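Local coordinates for protein serpin 2 (Anopheles gambiae, PDB 3PZF) that inhibits clip-domain serine proteases that would otherwise switch on phenoloxidase, forming a covalent complex with at least one of them, and so restrains melanization in mosquito hemolymph, at residues 220-225 and 281-286; 233-238 and 366-371. All coordinates share one frame; numbering follows the deposited sequence.

Both contacts lie where sheets B and C of the serpin fold meet, and their centres are about 4 Å apart. Their four segments are stitched together in pairs: N282 N reaches Q366 O at 2.8 Å, joining strand 277-295 to strand 366-369, and I234 N reaches D225 O at 2.8 Å, joining strand 232-238 to strand 211-227; both are probable hydrogen bonds. Between them the cores merge, with F222 CE1 of interaction 1 packed 3.5 Å from L237 CD2 of interaction 2. Segment 366-371 follows the disordered part of the reactive-centre loop, which holds the inferred reactive bond K359-F360.

Interaction 1 of 2, residues 220-225 and 281-286; sequences GQFYYD and VNVTLP
G220 and V281 form an antiparallel hydrogen-bonded pair, although the axes of the two segments stand 86° apart: they leave this bridge in opposite directions along a strongly bent ladder, and backbone hydrogen bonds of F222 with N279 and of Y224 with E277 continue the pairing of 220-225 ahead of V281. V281 N meets G220 O at 2.8 Å, almost in line with the carbonyl; the return bond from G220 N to V281 O is 3.0 Å and nearly straight, with an N-H...O angle of 167°. In the bend between the two segments sit the apolar side chains. The F222 ring swings back over G220, with CG beside its own backbone N (chi1 -54°), and brings CE2 within 3.4 Å of G220 CA, a position a glycine can accept. From there its CD2 edge faces V281 CB at 4.2 Å, close to the ring plane, while CE2 meets V283 CG2 obliquely at 3.9 Å. The CG2 branch of V281 presses on Y224 CB at 3.8 Å, just where that side chain leaves the backbone. The Y224 hydroxyl points beyond this contact and bonds to Q233. Across the two segments, then, polarity is confined to one pair of backbone bonds, and the buried remainder is held by dispersion and by exclusion of water.

Interaction 2 of 2, residues 233-238 and 366-371; sequences QILRLP and QIFNAN
L235 lies over one face of the F368 ring, and this is the tight part of the contact. Its CB stands 4.0 Å from the ring centroid and close to the ring normal, a CH-pi arrangement displaced toward CE1, which it approaches to 3.7 Å. The leucine CD2 lies over the same face, on the CD2-CE2 half of the ring, 3.9 Å from F368 CD2. With its CG anti to the backbone N (chi1 -178°), F368 throws the ring straight off its strand toward 233-238. Q233 CB comes up obliquely, 3.8 Å from F368 CE1, and the carbonyl oxygen of Q233 lies in the ring plane at the edge.

Beyond CB, Q233 changes character. The chain stays extended past CG and carries the amide alongside the backbone of 366-369, where NE2 donates to I367 O over 2.9 Å at an N-H...O angle of 154°. The acceptor is nearly in the amide plane, but the donor is tilted 30° from the carbonyl plane of I367. NE2 is also hydrogen-bonded to Y224 OH. OE1 accepts from a water at 2.7 Å, and that water in turn accepts from N369 N, so both polar atoms of the amide are bonded, and the glutamine links the two strands directly and through water. This is the looser, wetter side: I367 is exposed and N369 partly so, and both turn their side chains away from 233-238.

The two strands run nearly perpendicular, one in each of sheets B and C. Strand 366-369 pairs in parallel with 277-295, which contributes V281 against F368 and V283 against L235; strand 232-238 is flanked by 211-227, whose F222 touches L235, and by 244-251, whose L250 reaches both Q233 and F368.

Interaction 1 of 2, residues 220-225 and 281-286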
ATOM      1  N   GLY A 220     -14.419 -18.596 -14.110  1.00 30.27           N
ATOM      2  CA  GLY A 220     -15.378 -18.118 -13.136  1.00 30.19           C
ATOM      3  C   GLY A 220     -16.164 -16.923 -13.608  1.00 35.85           C
ATOM      4  O   GLY A 220     -15.990 -16.446 -14.722  1.00 31.55           O
ATOM      5  N   GLN A 221     -17.054 -16.461 -12.740  1.00 33.19           N
ATOM      6  CA  GLN A 221     -17.836 -15.258 -12.988  1.00 34.60           C
ATOM      7  C   GLN A 221     -17.181 -14.130 -12.216  1.00 29.66           C
ATOM      8  O   GLN A 221     -17.159 -14.156 -10.978  1.00 29.02           O
ATOM      9  CB  GLN A 221     -19.262 -15.462 -12.483  1.00 42.35           C
ATOM     10  CG  GLN A 221     -19.962 -16.678 -13.099  1.00 56.73           C
ATOM     11  CD  GLN A 221     -20.535 -16.419 -14.494  1.00 73.09           C
ATOM     12  OE1 GLN A 221     -21.245 -17.266 -15.048  1.00 82.72           O
ATOM     13  NE2 GLN A 221     -20.237 -15.252 -15.064  1.00 74.37           N
ATOM     14  N   PHE A 222     -16.625 -13.153 -12.927  1.00 26.42           N
ATOM     15  CA  PHE A 222     -15.916 -12.048 -12.274  1.00 23.68           C
ATOM     16  C   PHE A 222     -16.236 -10.718 -12.951  1.00 25.93           C
ATOM     17  O   PHE A 222     -16.437 -10.659 -14.148  1.00 27.09           O
ATOM     18  CB  PHE A 222     -14.401 -12.236 -12.361  1.00 21.70           C
ATOM     19  CG  PHE A 222     -13.909 -13.565 -11.830  1.00 24.02           C
ATOM     20  CD1 PHE A 222     -13.784 -13.767 -10.449  1.00 25.46           C
ATOM     21  CD2 PHE A 222     -13.546 -14.589 -12.698  1.00 25.49           C
ATOM     22  CE1 PHE A 222     -13.328 -14.992  -9.944  1.00 28.41           C
ATOM     23  CE2 PHE A 222     -13.102 -15.810 -12.211  1.00 33.20           C
ATOM     24  CZ  PHE A 222     -12.979 -16.009 -10.834  1.00 29.25           C
ATOM     25  N   TYR A 223     -16.218  -9.640 -12.185  1.00 20.97           N
ATOM     26  CA  TYR A 223     -16.240  -8.311 -12.788  1.00 26.30           C
ATOM     27  C   TYR A 223     -14.996  -8.139 -13.643  1.00 23.91           C
ATOM     28  O   TYR A 223     -13.861  -8.408 -13.203  1.00 22.02           O
ATOM     29  CB  TYR A 223     -16.335  -7.220 -11.732  1.00 26.43           C
ATOM     30  CG  TYR A 223     -17.718  -7.089 -11.142  1.00 26.36           C
ATOM     31  CD1 TYR A 223     -18.608  -6.146 -11.637  1.00 29.07           C
ATOM     32  CD2 TYR A 223     -18.137  -7.907 -10.101  1.00 29.30           C
ATOM     33  CE1 TYR A 223     -19.875  -6.016 -11.111  1.00 31.24           C
ATOM     34  CE2 TYR A 223     -19.410  -7.783  -9.562  1.00 30.01           C
ATOM     35  CZ  TYR A 223     -20.275  -6.845 -10.087  1.00 38.02           C
ATOM     36  OH  TYR A 223     -21.530  -6.697  -9.556  1.00 42.17           O
ATOM     37  N   TYR A 224     -15.222  -7.651 -14.857  1.00 21.91           N
ATOM     38  CA  TYR A 224     -14.205  -7.653 -15.891  1.00 20.79           C
ATOM     39  C   TYR A 224     -14.552  -6.597 -16.934  1.00 26.10           C
ATOM     40  O   TYR A 224     -15.737  -6.309 -17.194  1.00 26.80           O
ATOM     41  CB  TYR A 224     -14.174  -9.040 -16.546  1.00 23.36           C
ATOM     42  CG  TYR A 224     -13.427  -9.042 -17.847  1.00 23.78           C
ATOM     43  CD1 TYR A 224     -12.044  -9.148 -17.877  1.00 24.35           C
ATOM     44  CD2 TYR A 224     -14.107  -8.896 -19.052  1.00 25.19           C
ATOM     45  CE1 TYR A 224     -11.362  -9.121 -19.068  1.00 23.25           C
ATOM     46  CE2 TYR A 224     -13.435  -8.866 -20.249  1.00 26.93           C
ATOM     47  CZ  TYR A 224     -12.067  -8.992 -20.254  1.00 24.48           C
ATOM     48  OH  TYR A 224     -11.407  -8.945 -21.455  1.00 26.79           O
ATOM     49  N   ASP A 225     -13.535  -6.004 -17.539  1.00 22.98           N
ATOM     50  CA  ASP A 225     -13.756  -5.248 -18.772  1.00 25.86           C
ATOM     51  C   ASP A 225     -12.445  -5.153 -19.529  1.00 29.16           C
ATOM     52  O   ASP A 225     -11.383  -5.191 -18.922  1.00 28.42           O
ATOM     53  CB  ASP A 225     -14.312  -3.826 -18.480  1.00 23.01           C
ATOM     54  CG  ASP A 225     -14.788  -3.108 -19.760  1.00 27.86           C
ATOM     55  OD1 ASP A 225     -15.389  -3.766 -20.630  1.00 32.41           O
ATOM     56  OD2 ASP A 225     -14.497  -1.908 -19.918  1.00 26.96           O
ATOM     57  N   VAL A 281     -15.164 -15.505 -17.269  1.00 29.07           N
ATOM     58  CA  VAL A 281     -13.794 -15.180 -17.639  1.00 24.09           C
ATOM     59  C   VAL A 281     -12.904 -16.363 -17.339  1.00 26.47           C
ATOM     60  O   VAL A 281     -13.041 -16.983 -16.291  1.00 28.15           O
ATOM     61  CB  VAL A 281     -13.234 -13.993 -16.837  1.00 21.78           C
ATOM     62  CG1 VAL A 281     -11.857 -13.533 -17.402  1.00 21.96           C
ATOM     63  CG2 VAL A 281     -14.240 -12.838 -16.815  1.00 27.33           C
ATOM     64  N   ASN A 282     -12.009 -16.673 -18.263  1.00 23.76           N
ATOM     65  CA  ASN A 282     -10.939 -17.631 -17.973  1.00 25.23           C
ATOM     66  C   ASN A 282      -9.709 -16.845 -17.558  1.00 25.92           C
ATOM     67  O   ASN A 282      -9.182 -16.054 -18.349  1.00 22.02           O
ATOM     68  CB  ASN A 282     -10.603 -18.514 -19.171  1.00 24.36           C
ATOM     69  CG  ASN A 282      -9.582 -19.590 -18.797  1.00 25.67           C
ATOM     70  OD1 ASN A 282      -8.389 -19.323 -18.737  1.00 24.59           O
ATOM     71  ND2 ASN A 282     -10.065 -20.793 -18.511  1.00 30.35           N
ATOM     72  N   VAL A 283      -9.289 -17.036 -16.306  1.00 22.86           N
ATOM     73  CA  VAL A 283      -8.263 -16.227 -15.677  1.00 22.68           C
ATOM     74  C   VAL A 283      -7.011 -17.055 -15.508  1.00 23.58           C
ATOM     75  O   VAL A 283      -7.065 -18.138 -14.916  1.00 21.49           O
ATOM     76  CB  VAL A 283      -8.692 -15.794 -14.244  1.00 23.01           C
ATOM     77  CG1 VAL A 283      -7.551 -15.066 -13.517  1.00 20.19           C
ATOM     78  CG2 VAL A 283      -9.952 -14.914 -14.307  1.00 21.35           C
ATOM     79  N   THR A 284      -5.905 -16.553 -16.058  1.00 17.86           N
ATOM     80  CA  THR A 284      -4.573 -17.126 -15.814  1.00 19.82           C
ATOM     81  C   THR A 284      -3.705 -16.051 -15.162  1.00 20.95           C
ATOM     82  O   THR A 284      -3.566 -14.954 -15.726  1.00 22.84           O
ATOM     83  CB  THR A 284      -3.885 -17.551 -17.146  1.00 20.34           C
ATOM     84  OG1 THR A 284      -4.680 -18.532 -17.806  1.00 23.87           O
ATOM     85  CG2 THR A 284      -2.475 -18.165 -16.868  1.00 23.60           C
ATOM     86  N   LEU A 285      -3.132 -16.366 -13.994  1.00 19.99           N
ATOM     87  CA  LEU A 285      -2.302 -15.427 -13.231  1.00 17.60           C
ATOM     88  C   LEU A 285      -1.043 -16.140 -12.791  1.00 19.83           C
ATOM     89  O   LEU A 285      -1.095 -17.327 -12.430  1.00 22.64           O
ATOM     90  CB  LEU A 285      -2.995 -14.948 -11.971  1.00 20.72           C
ATOM     91  CG  LEU A 285      -4.167 -13.973 -12.192  1.00 23.27           C
ATOM     92  CD1 LEU A 285      -4.830 -13.772 -10.847  1.00 24.03           C
ATOM     93  CD2 LEU A 285      -3.632 -12.652 -12.718  1.00 22.22           C
ATOM     94  N   PRO A 286       0.081 -15.419 -12.810  1.00 18.88           N
ATOM     95  CA  PRO A 286       1.297 -16.022 -12.264  1.00 21.18           C
ATOM     96  C   PRO A 286       1.273 -15.890 -10.754  1.00 21.96           C
ATOM     97  O   PRO A 286       0.830 -14.853 -10.245  1.00 20.28           O
ATOM     98  CB  PRO A 286       2.416 -15.159 -12.854  1.00 23.32           C
ATOM     99  CG  PRO A 286       1.778 -13.798 -13.054  1.00 18.57           C
ATOM    100  CD  PRO A 286       0.322 -14.088 -13.402  1.00 20.64           C
TER

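Interaction 2 of 2, residues 233-238 and 366-371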
ATOM      1  N   GLN A 233      -6.921  -4.737 -19.886  1.00 22.88           N
ATOM      2  CA  GLN A 233      -7.995  -5.504 -19.278  1.00 19.12           C
ATOM      3  C   GLN A 233      -7.978  -5.275 -17.800  1.00 20.83           C
ATOM      4  O   GLN A 233      -6.906  -5.120 -17.193  1.00 21.80           O
ATOM      5  CB  GLN A 233      -7.823  -6.988 -19.572  1.00 20.07           C
ATOM      6  CG  GLN A 233      -8.160  -7.376 -21.045  1.00 20.09           C
ATOM      7  CD  GLN A 233      -7.666  -8.781 -21.335  1.00 25.51           C
ATOM      8  OE1 GLN A 233      -6.451  -9.029 -21.311  1.00 24.19           O
ATOM      9  NE2 GLN A 233      -8.600  -9.713 -21.576  1.00 26.49           N
ATOM     10  N   ILE A 234      -9.162  -5.198 -17.205  1.00 20.26           N
ATOM     11  CA  ILE A 234      -9.222  -5.090 -15.763  1.00 19.25           C
ATOM     12  C   ILE A 234     -10.057  -6.222 -15.195  1.00 25.50           C
ATOM     13  O   ILE A 234     -11.114  -6.538 -15.725  1.00 22.78           O
ATOM     14  CB  ILE A 234      -9.809  -3.721 -15.354  1.00 23.95           C
ATOM     15  CG1 ILE A 234      -8.998  -2.602 -16.033  1.00 28.27           C
ATOM     16  CG2 ILE A 234      -9.764  -3.585 -13.868  1.00 22.58           C
ATOM     17  CD1 ILE A 234      -9.492  -1.190 -15.737  1.00 41.58           C
ATOM     18  N   LEU A 235      -9.595  -6.808 -14.097  1.00 18.88           N
ATOM     19  CA  LEU A 235     -10.254  -7.968 -13.476  1.00 18.43           C
ATOM     20  C   LEU A 235     -10.343  -7.787 -11.968  1.00 24.25           C
ATOM     21  O   LEU A 235      -9.404  -7.297 -11.348  1.00 23.17           O
ATOM     22  CB  LEU A 235      -9.436  -9.246 -13.778  1.00 19.70           C
ATOM     23  CG  LEU A 235      -9.853 -10.519 -13.035  1.00 20.67           C
ATOM     24  CD1 LEU A 235     -11.126 -11.154 -13.660  1.00 23.85           C
ATOM     25  CD2 LEU A 235      -8.729 -11.569 -13.063  1.00 21.68           C
ATOM     26  N   ARG A 236     -11.446  -8.239 -11.376  1.00 20.29           N
ATOM     27  CA  ARG A 236     -11.624  -8.194  -9.926  1.00 18.96           C
ATOM     28  C   ARG A 236     -11.734  -9.604  -9.364  1.00 24.21           C
ATOM     29  O   ARG A 236     -12.630 -10.350  -9.773  1.00 21.64           O
ATOM     30  CB  ARG A 236     -12.933  -7.422  -9.600  1.00 18.91           C
ATOM     31  CG  ARG A 236     -13.350  -7.492  -8.118  1.00 17.68           C
ATOM     32  CD  ARG A 236     -14.755  -6.813  -7.963  1.00 20.92           C
ATOM     33  NE  ARG A 236     -15.300  -6.880  -6.611  1.00 22.26           N
ATOM     34  CZ  ARG A 236     -16.069  -7.857  -6.158  1.00 25.71           C
ATOM     35  NH1 ARG A 236     -16.395  -8.869  -6.953  1.00 23.97           N
ATOM     36  NH2 ARG A 236     -16.556  -7.798  -4.918  1.00 26.72           N
ATOM     37  N   LEU A 237     -10.846  -9.958  -8.424  1.00 20.58           N
ATOM     38  CA  LEU A 237     -10.967 -11.195  -7.644  1.00 22.07           C
ATOM     39  C   LEU A 237     -11.221 -10.830  -6.187  1.00 22.36           C
ATOM     40  O   LEU A 237     -10.332 -10.282  -5.520  1.00 21.81           O
ATOM     41  CB  LEU A 237      -9.678 -12.040  -7.706  1.00 18.57           C
ATOM     42  CG  LEU A 237      -9.262 -12.464  -9.116  1.00 20.69           C
ATOM     43  CD1 LEU A 237      -8.038 -13.438  -8.992  1.00 19.29           C
ATOM     44  CD2 LEU A 237     -10.438 -13.097  -9.898  1.00 23.98           C
ATOM     45  N   PRO A 238     -12.424 -11.117  -5.695  1.00 19.15           N
ATOM     46  CA  PRO A 238     -12.805 -10.783  -4.321  1.00 22.23           C
ATOM     47  C   PRO A 238     -12.200 -11.736  -3.295  1.00 23.41           C
ATOM     48  O   PRO A 238     -11.992 -12.904  -3.603  1.00 23.56           O
ATOM     49  CB  PRO A 238     -14.323 -10.958  -4.342  1.00 24.07           C
ATOM     50  CG  PRO A 238     -14.558 -11.990  -5.425  1.00 27.23           C
ATOM     51  CD  PRO A 238     -13.573 -11.628  -6.472  1.00 27.32           C
ATOM     52  N   GLN A 366     -14.539 -14.771 -21.723  1.00 27.55           N
ATOM     53  CA  GLN A 366     -13.519 -13.778 -22.033  1.00 24.58           C
ATOM     54  C   GLN A 366     -12.212 -14.357 -21.480  1.00 28.66           C
ATOM     55  O   GLN A 366     -12.250 -15.099 -20.518  1.00 31.70           O
ATOM     56  CB  GLN A 366     -13.807 -12.451 -21.320  1.00 27.41           C
ATOM     57  CG  GLN A 366     -15.206 -11.886 -21.639  1.00 32.89           C
ATOM     58  CD  GLN A 366     -15.419 -11.796 -23.138  1.00 42.18           C
ATOM     59  OE1 GLN A 366     -16.226 -12.539 -23.731  1.00 44.08           O
ATOM     60  NE2 GLN A 366     -14.657 -10.918 -23.775  1.00 37.26           N
ATOM     61  N   ILE A 367     -11.077 -14.021 -22.069  1.00 25.19           N
ATOM     62  CA  ILE A 367      -9.798 -14.609 -21.640  0.50 25.52           C
ATOM     63  C   ILE A 367      -8.908 -13.536 -21.068  1.00 25.18           C
ATOM     64  O   ILE A 367      -8.617 -12.567 -21.749  1.00 24.15           O
ATOM     65  CB  ILE A 367      -9.033 -15.249 -22.821  0.50 21.26           C
ATOM     66  CG1 ILE A 367      -9.871 -16.354 -23.461  0.50 28.09           C
ATOM     67  CG2 ILE A 367      -7.660 -15.778 -22.355  0.50 23.56           C
ATOM     68  CD1 ILE A 367     -10.216 -17.459 -22.521  0.50 32.68           C
ATOM     69  N   PHE A 368      -8.452 -13.728 -19.822  1.00 22.87           N
ATOM     70  CA  PHE A 368      -7.559 -12.792 -19.154  1.00 19.92           C
ATOM     71  C   PHE A 368      -6.303 -13.609 -18.841  1.00 21.62           C
ATOM     72  O   PHE A 368      -6.330 -14.454 -17.964  1.00 21.72           O
ATOM     73  CB  PHE A 368      -8.186 -12.320 -17.844  1.00 21.76           C
ATOM     74  CG  PHE A 368      -7.372 -11.294 -17.085  1.00 20.56           C
ATOM     75  CD1 PHE A 368      -7.621  -9.943 -17.258  1.00 23.40           C
ATOM     76  CD2 PHE A 368      -6.385 -11.675 -16.163  1.00 22.78           C
ATOM     77  CE1 PHE A 368      -6.902  -8.976 -16.527  1.00 23.54           C
ATOM     78  CE2 PHE A 368      -5.683 -10.702 -15.440  1.00 19.98           C
ATOM     79  CZ  PHE A 368      -5.935  -9.366 -15.653  1.00 19.46           C
ATOM     80  N   ASN A 369      -5.231 -13.373 -19.577  1.00 19.61           N
ATOM     81  CA  ASN A 369      -4.042 -14.218 -19.460  1.00 19.31           C
ATOM     82  C   ASN A 369      -2.851 -13.349 -19.145  1.00 25.12           C
ATOM     83  O   ASN A 369      -2.238 -12.776 -20.052  1.00 21.11           O
ATOM     84  CB  ASN A 369      -3.811 -15.018 -20.756  1.00 21.09           C
ATOM     85  CG  ASN A 369      -2.567 -15.922 -20.688  1.00 27.87           C
ATOM     86  OD1 ASN A 369      -1.920 -16.091 -19.637  1.00 22.45           O
ATOM     87  ND2 ASN A 369      -2.219 -16.501 -21.834  1.00 27.84           N
ATOM     88  N   ALA A 370      -2.557 -13.213 -17.850  1.00 20.43           N
ATOM     89  CA  ALA A 370      -1.535 -12.281 -17.387  1.00 18.98           C
ATOM     90  C   ALA A 370      -0.131 -12.901 -17.486  1.00 24.20           C
ATOM     91  O   ALA A 370       0.470 -13.220 -16.472  1.00 22.96           O
ATOM     92  CB  ALA A 370      -1.818 -11.866 -15.916  1.00 21.55           C
ATOM     93  N   ASN A 371       0.364 -13.086 -18.703  1.00 19.92           N
ATOM     94  CA  ASN A 371       1.732 -13.590 -18.888  1.00 18.95           C
ATOM     95  C   ASN A 371       2.684 -12.468 -19.330  1.00 24.97           C
ATOM     96  O   ASN A 371       3.687 -12.712 -19.994  1.00 24.72           O
ATOM     97  CB  ASN A 371       1.729 -14.749 -19.881  1.00 19.94           C
ATOM     98  CG  ASN A 371       1.368 -14.310 -21.290  1.00 28.57           C
ATOM     99  OD1 ASN A 371       0.906 -13.187 -21.511  1.00 23.74           O
ATOM    100  ND2 ASN A 371       1.554 -15.216 -22.254  1.00 24.76           N
TER
HETATM  101  O   HOH W   1      -5.381 -11.507 -21.821  1.00 22.53           O